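PDB 6T5K: Zn-dependent hydrolase, glyoxylase from Echinicola vietnamensis, which probably hydrolyses beta-lactam antibiotics, including carbapenems, opening the lactam ring with water at a site that holds two zinc ions. Local coordinates for residues A[102-107]-A[180-185]; A[156-161]-A[166-171]. All blocks are in the same frame, centred on the assembly; numbering follows the deposited sequence.

Contact 1 (A[102-107]-A[180-185]). With ZN (zinc ion), chain G; ZN (zinc ion), chain H.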
loop_
_atom_site.group_PDB
_atom_site.type_symbol
_atom_site.label_atom_id
_atom_site.label_comp_id
_atom_site.label_asym_id
_atom_site.label_seq_id
_atom_site.Cartn_x
_atom_site.Cartn_y
_atom_site.Cartn_z
ATOM N N HIS A 102 8.879 -4.803 4.674
ATOM C CA HIS A 102 9.910 -3.773 4.582
ATOM C C HIS A 102 9.478 -2.468 5.280
ATOM O O HIS A 102 8.312 -2.235 5.573
ATOM C CB HIS A 102 10.221 -3.462 3.126
ATOM C CG HIS A 102 11.014 -4.512 2.425
ATOM N ND1 HIS A 102 11.049 -4.612 1.048
ATOM C CD2 HIS A 102 11.829 -5.485 2.896
ATOM C CE1 HIS A 102 11.852 -5.600 0.705
ATOM N NE2 HIS A 102 12.333 -6.150 1.806
ATOM N N LEU A 103 10.446 -1.574 5.484
ATOM C CA LEU A 103 10.194 -0.359 6.276
ATOM C C LEU A 103 9.295 0.659 5.575
ATOM O O LEU A 103 8.639 1.455 6.261
ATOM C CB LEU A 103 11.522 0.248 6.729
ATOM C CG LEU A 103 12.257 -0.592 7.784
ATOM C CD1 LEU A 103 13.644 -0.010 7.982
ATOM C CD2 LEU A 103 11.513 -0.609 9.121
ATOM N N ASP A 104 9.212 0.645 4.248
ATOM C CA ASP A 104 8.272 1.528 3.552
ATOM C C ASP A 104 6.846 0.981 3.563
ATOM O O ASP A 104 5.975 1.495 2.841
ATOM C CB ASP A 104 8.738 1.848 2.114
ATOM C CG ASP A 104 8.973 0.609 1.240
ATOM O OD1 ASP A 104 9.546 -0.386 1.757
ATOM O OD2 ASP A 104 8.616 0.659 0.006
ATOM N N CYS A 105 6.615 -0.058 4.357
ATOM C CA CYS A 105 5.293 -0.563 4.665
ATOM C C CYS A 105 4.969 -0.447 6.138
ATOM O O CYS A 105 3.802 -0.254 6.489
ATOM C CB CYS A 105 5.185 -2.040 4.263
ATOM S SG CYS A 105 5.602 -2.334 2.566
ATOM N N LEU A 106 5.968 -0.606 7.030
ATOM C CA LEU A 106 5.630 -0.731 8.440
ATOM C C LEU A 106 6.537 0.047 9.376
ATOM O O LEU A 106 6.409 -0.101 10.594
ATOM C CB LEU A 106 5.551 -2.208 8.872
ATOM C CG LEU A 106 6.644 -3.167 8.390
ATOM C CD1 LEU A 106 7.968 -2.752 8.998
ATOM C CD2 LEU A 106 6.320 -4.569 8.803
ATOM N N GLY A 107 7.420 0.890 8.854
ATOM C CA GLY A 107 8.323 1.608 9.728
ATOM C C GLY A 107 7.612 2.462 10.760
ATOM O O GLY A 107 8.148 2.710 11.843
ATOM N N GLY A 180 -1.287 -1.861 -5.256
ATOM C CA GLY A 180 -0.399 -2.963 -5.580
ATOM C C GLY A 180 0.812 -3.057 -4.689
ATOM O O GLY A 180 1.426 -4.118 -4.611
ATOM N N GLY A 181 1.143 -1.980 -3.985
ATOM C CA GLY A 181 2.368 -1.964 -3.207
ATOM C C GLY A 181 3.558 -2.238 -4.107
ATOM O O GLY A 181 3.489 -2.058 -5.326
ATOM N N CYS A 182 4.654 -2.705 -3.487
ATOM C CA CYS A 182 5.895 -2.786 -4.243
ATOM C C CYS A 182 5.922 -3.955 -5.203
ATOM O O CYS A 182 6.878 -4.072 -5.979
ATOM C CB CYS A 182 7.088 -2.781 -3.338
ATOM S SG CYS A 182 7.042 -1.337 -2.261
ATOM N N LEU A 183 4.898 -4.819 -5.153
ATOM C CA LEU A 183 4.725 -5.876 -6.141
ATOM C C LEU A 183 4.378 -5.318 -7.505
ATOM O O LEU A 183 4.625 -5.991 -8.513
ATOM C CB LEU A 183 3.575 -6.772 -5.669
ATOM C CG LEU A 183 3.103 -7.970 -6.472
ATOM C CD1 LEU A 183 4.183 -8.988 -6.582
ATOM C CD2 LEU A 183 1.851 -8.495 -5.778
ATOM N N ILE A 184 3.777 -4.128 -7.562
ATOM C CA ILE A 184 3.394 -3.506 -8.820
ATOM C C ILE A 184 4.290 -2.307 -9.081
ATOM O O ILE A 184 4.472 -1.462 -8.196
ATOM C CB ILE A 184 1.912 -3.106 -8.844
ATOM C CG1 ILE A 184 1.016 -4.334 -8.570
ATOM C CG2 ILE A 184 1.576 -2.390 -10.170
ATOM C CD1 ILE A 184 1.265 -5.500 -9.505
ATOM N N LYS A 185 4.857 -2.253 -10.291
ATOM C CA LYS A 185 5.702 -1.157 -10.739
ATOM C C LYS A 185 4.913 -0.098 -11.492
ATOM O O LYS A 185 3.923 -0.390 -12.166
ATOM C CB LYS A 185 6.819 -1.654 -11.651
ATOM C CG LYS A 185 7.687 -2.691 -10.997
ATOM C CD LYS A 185 8.311 -2.170 -9.722
ATOM C CE LYS A 185 9.397 -3.140 -9.204
ATOM N NZ LYS A 185 10.039 -2.662 -7.990
HETATM ZN ZN ZN G . 9.794 -3.645 -0.232
HETATM ZN ZN ZN H . 8.984 -0.658 -1.833
HETATM O O HOH W 1 10.091 -1.777 -0.403
HETATM O O HOH W 2 10.024 -1.500 -3.700
#

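Contact 2 (A[156-161]-A[166-171]). With EDO (1,2-ethanediol), chain B.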
loop_
_atom_site.group_PDB
_atom_site.type_symbol
_atom_site.label_atom_id
_atom_site.label_comp_id
_atom_site.label_asym_id
_atom_site.label_seq_id
_atom_site.Cartn_x
_atom_site.Cartn_y
_atom_site.Cartn_z
ATOM N N VAL A 156 -7.808 -7.311 1.557
ATOM C CA VAL A 156 -6.377 -7.533 1.497
ATOM C C VAL A 156 -6.197 -8.974 1.070
ATOM O O VAL A 156 -6.889 -9.853 1.594
ATOM C CB VAL A 156 -5.698 -7.263 2.856
ATOM C CG1 VAL A 156 -4.211 -7.045 2.620
ATOM C CG2 VAL A 156 -6.337 -6.098 3.585
ATOM N N HIS A 157 -5.341 -9.211 0.075
ATOM C CA HIS A 157 -5.303 -10.527 -0.548
ATOM C C HIS A 157 -3.887 -10.904 -0.919
ATOM O O HIS A 157 -3.161 -10.084 -1.472
ATOM C CB HIS A 157 -6.192 -10.528 -1.790
ATOM C CG HIS A 157 -6.585 -11.881 -2.288
ATOM N ND1 HIS A 157 -7.901 -12.274 -2.359
ATOM C CD2 HIS A 157 -5.857 -12.905 -2.788
ATOM C CE1 HIS A 157 -7.967 -13.485 -2.883
ATOM N NE2 HIS A 157 -6.744 -13.897 -3.137
ATOM N N TYR A 158 -3.515 -12.145 -0.587
ATOM C CA TYR A 158 -2.246 -12.730 -0.997
ATOM C C TYR A 158 -2.434 -13.535 -2.278
ATOM O O TYR A 158 -3.242 -14.473 -2.322
ATOM C CB TYR A 158 -1.701 -13.627 0.118
ATOM C CG TYR A 158 -0.361 -14.207 -0.178
ATOM C CD1 TYR A 158 0.780 -13.392 -0.225
ATOM C CD2 TYR A 158 -0.213 -15.575 -0.415
ATOM C CE1 TYR A 158 2.016 -13.911 -0.502
ATOM C CE2 TYR A 158 1.035 -16.114 -0.691
ATOM C CZ TYR A 158 2.137 -15.277 -0.723
ATOM O OH TYR A 158 3.355 -15.808 -0.992
ATOM N N PHE A 159 -1.662 -13.190 -3.294
ATOM C CA PHE A 159 -1.682 -13.878 -4.571
ATOM C C PHE A 159 -0.375 -14.584 -4.887
ATOM O O PHE A 159 -0.270 -15.187 -5.968
ATOM C CB PHE A 159 -1.958 -12.873 -5.680
ATOM C CG PHE A 159 -3.387 -12.446 -5.770
ATOM C CD1 PHE A 159 -4.321 -13.231 -6.410
ATOM C CD2 PHE A 159 -3.800 -11.245 -5.213
ATOM C CE1 PHE A 159 -5.633 -12.827 -6.519
ATOM C CE2 PHE A 159 -5.122 -10.823 -5.347
ATOM C CZ PHE A 159 -6.036 -11.626 -5.970
ATOM N N GLY A 160 0.603 -14.546 -3.989
ATOM C CA GLY A 160 1.880 -15.187 -4.213
ATOM C C GLY A 160 3.043 -14.223 -4.108
ATOM O O GLY A 160 2.893 -13.033 -3.840
ATOM N N GLU A 161 4.225 -14.781 -4.303
ATOM C CA GLU A 161 5.467 -14.043 -4.093
ATOM C C GLU A 161 5.794 -13.121 -5.279
ATOM O O GLU A 161 5.353 -13.312 -6.408
ATOM C CB GLU A 161 6.605 -15.032 -3.865
ATOM C CG GLU A 161 6.340 -16.032 -2.751
ATOM C CD GLU A 161 7.602 -16.702 -2.221
ATOM O OE1 GLU A 161 8.726 -16.411 -2.729
ATOM O OE2 GLU A 161 7.472 -17.511 -1.269
ATOM N N ASP A 166 6.079 -12.264 1.004
ATOM C CA ASP A 166 4.890 -12.019 1.807
ATOM C C ASP A 166 3.996 -10.910 1.252
ATOM O O ASP A 166 3.022 -10.548 1.923
ATOM C CB ASP A 166 5.311 -11.656 3.232
ATOM C CG ASP A 166 6.176 -10.388 3.288
ATOM O OD1 ASP A 166 7.060 -10.206 2.423
ATOM O OD2 ASP A 166 5.966 -9.581 4.233
ATOM N N ASN A 167 4.340 -10.341 0.120
ATOM C CA ASN A 167 3.594 -9.192 -0.341
ATOM C C ASN A 167 2.116 -9.441 -0.629
ATOM O O ASN A 167 1.780 -10.438 -1.153
ATOM C CB ASN A 167 4.319 -8.430 -1.458
ATOM C CG ASN A 167 4.725 -9.305 -2.648
ATOM O OD1 ASN A 167 5.598 -8.968 -3.399
ATOM N ND2 ASN A 167 4.062 -10.339 -2.812
ATOM N N VAL A 168 1.282 -8.485 -0.239
ATOM C CA VAL A 168 -0.155 -8.555 -0.435
ATOM C C VAL A 168 -0.628 -7.295 -1.124
ATOM O O VAL A 168 0.059 -6.274 -1.125
ATOM C CB VAL A 168 -0.963 -8.775 0.861
ATOM C CG1 VAL A 168 -0.574 -10.115 1.450
ATOM C CG2 VAL A 168 -0.684 -7.674 1.859
ATOM N N ILE A 169 -1.834 -7.370 -1.683
ATOM C CA ILE A 169 -2.459 -6.206 -2.291
ATOM C C ILE A 169 -3.641 -5.756 -1.447
ATOM O O ILE A 169 -4.210 -6.521 -0.643
ATOM C CB ILE A 169 -2.840 -6.393 -3.777
ATOM C CG1 ILE A 169 -3.843 -7.532 -3.973
ATOM C CG2 ILE A 169 -1.578 -6.645 -4.558
ATOM C CD1 ILE A 169 -5.253 -7.144 -3.639
ATOM N N GLY A 170 -4.072 -4.517 -1.718
ATOM C CA GLY A 170 -5.338 -4.031 -1.214
ATOM C C GLY A 170 -6.251 -3.729 -2.384
ATOM O O GLY A 170 -5.825 -3.130 -3.369
ATOM N N TYR A 171 -7.499 -4.163 -2.297
ATOM C CA TYR A 171 -8.472 -3.991 -3.367
ATOM C C TYR A 171 -9.706 -3.316 -2.798
ATOM O O TYR A 171 -10.288 -3.794 -1.820
ATOM C CB TYR A 171 -8.855 -5.350 -3.932
ATOM C CG TYR A 171 -9.963 -5.294 -4.939
ATOM C CD1 TYR A 171 -9.871 -4.527 -6.107
ATOM C CD2 TYR A 171 -11.124 -6.009 -4.715
ATOM C CE1 TYR A 171 -10.918 -4.523 -7.017
ATOM C CE2 TYR A 171 -12.153 -6.005 -5.604
ATOM C CZ TYR A 171 -12.052 -5.278 -6.753
ATOM O OH TYR A 171 -13.113 -5.295 -7.626
HETATM C C1 EDO B . 11.633 -14.621 -1.917
HETATM O O1 EDO B . 11.421 -15.960 -2.358
HETATM C C2 EDO B . 13.057 -14.435 -1.462
HETATM O O2 EDO B . 13.364 -15.480 -0.538
HETATM O O HOH W 3 0.543 -11.413 -3.472
#

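Contact 1 (A[102-107]-A[180-185])
Asp104 and Cys182 meet across one zinc ion, and their first torsions set up the meeting. Asp104 CG lies between its own backbone N and carbonyl carbon (chi1 57°), whereas Cys182 SG stands anti to the carbonyl carbon (chi1 -55°). The carboxylate oxygen OD2 of Asp104 binds the zinc ion of chain H at 2.3 Å, and the sulfur SG of Cys182, probably as a thiolate, binds it from another side at 2.1 Å. The two ligands subtend about 102° at the metal, which leaves Asp104 OD2 and Cys182 SG 3.4 Å apart with no direct bond between them. The two segments bury only 73 Å² between them, joined by metal and waters rather than packing. His223 and two waters complete five ligands. His102 ND1 binds the zinc ion of chain G at 2.0 Å, alongside His100 and His163. Water 1 bridges the two metals and donates a hydrogen bond of 2.6 Å to Asp104 OD1, so the carboxylate holds a zinc with one oxygen and orients the bridging solvent with the other. This is the two-zinc centre of class B1 metallo-beta-lactamases, where such a bridging water or hydroxide is generally taken to attack the lactam carbonyl. His102, Asp104 and the preceding His100 form the family's HXHXD motif. His102 occupies the N-cap position of helix 103-106; its carbonyl O takes backbone bonds from Cys105 N and Leu106 N, while its NE2 hydrogen-bonds Asp196. Cys182 rides on two overlapping beta turns, type II' from Gly180 to Leu183 and type I from Gly181 to Ile184. Behind them Leu183 packs on helix 201-212, Ile184 touches helix 230-239, and Gly180 pairs through its backbone with Ile220 of strand 218-221.

Contact 2 (A[156-161]-A[166-171])
Water 3 joins Asn167 to Phe159 and Gly160 through three hydrogen bonds: it accepts from Phe159 N at 2.8 Å and donates to Asn167 O and Gly160 O. It links the two loop stretches that run on from the paired strands of a beta hairpin where direct pairing has ended, an example of solvent carrying on a backbone connection between diverging chains. Strands 152-157 and 169-172 still pair at His157 and Ile169, whose N and O atoms exchange two bonds, Ile169 N to His157 O being the straighter at 172°. Val156 lies opposite Gly170 in the neighbouring non-hydrogen-bonded pair, and its CG1 meets Val168 CG2 at 3.7 Å. Tyr158 CG is anti to the backbone N (chi1 -176°), which carries the ring along the other segment; its edge faces Val168 CG1 and Asn167 O, and its OH reaches Gln165 O. Asn167 OD1 accepts from Thr164 N, a bond that probably helps position the loop of the zinc ligand His163. The Phe159 ring takes Ile169 CG1 at its edge, in plane, at 3.8 Å from CE2, while His157 CD2 stands 3.3 Å above the centre of one of its faces.

Both contacts are buried, yet they hold their parts together differently. Contact 1, nearer the centre of the chain, joins a ligand of the short helix 103-106 to one on a pair of turns, from different halves of the fold, with almost no packing, relying on metal bonds. Contact 2 buries far more surface between segments close in sequence and relies on backbone pairing, apolar side chains and one water, with His157, Tyr158 and Glu161 partly exposed. They share a sheet: strand 169-172 of contact 2 lies beside strand 177-181, which leads into the turns of Cys182. The two also meet directly: Leu183, next to the zinc ligand Cys182, rests its CD1 3.5 Å from Asn167 OD1.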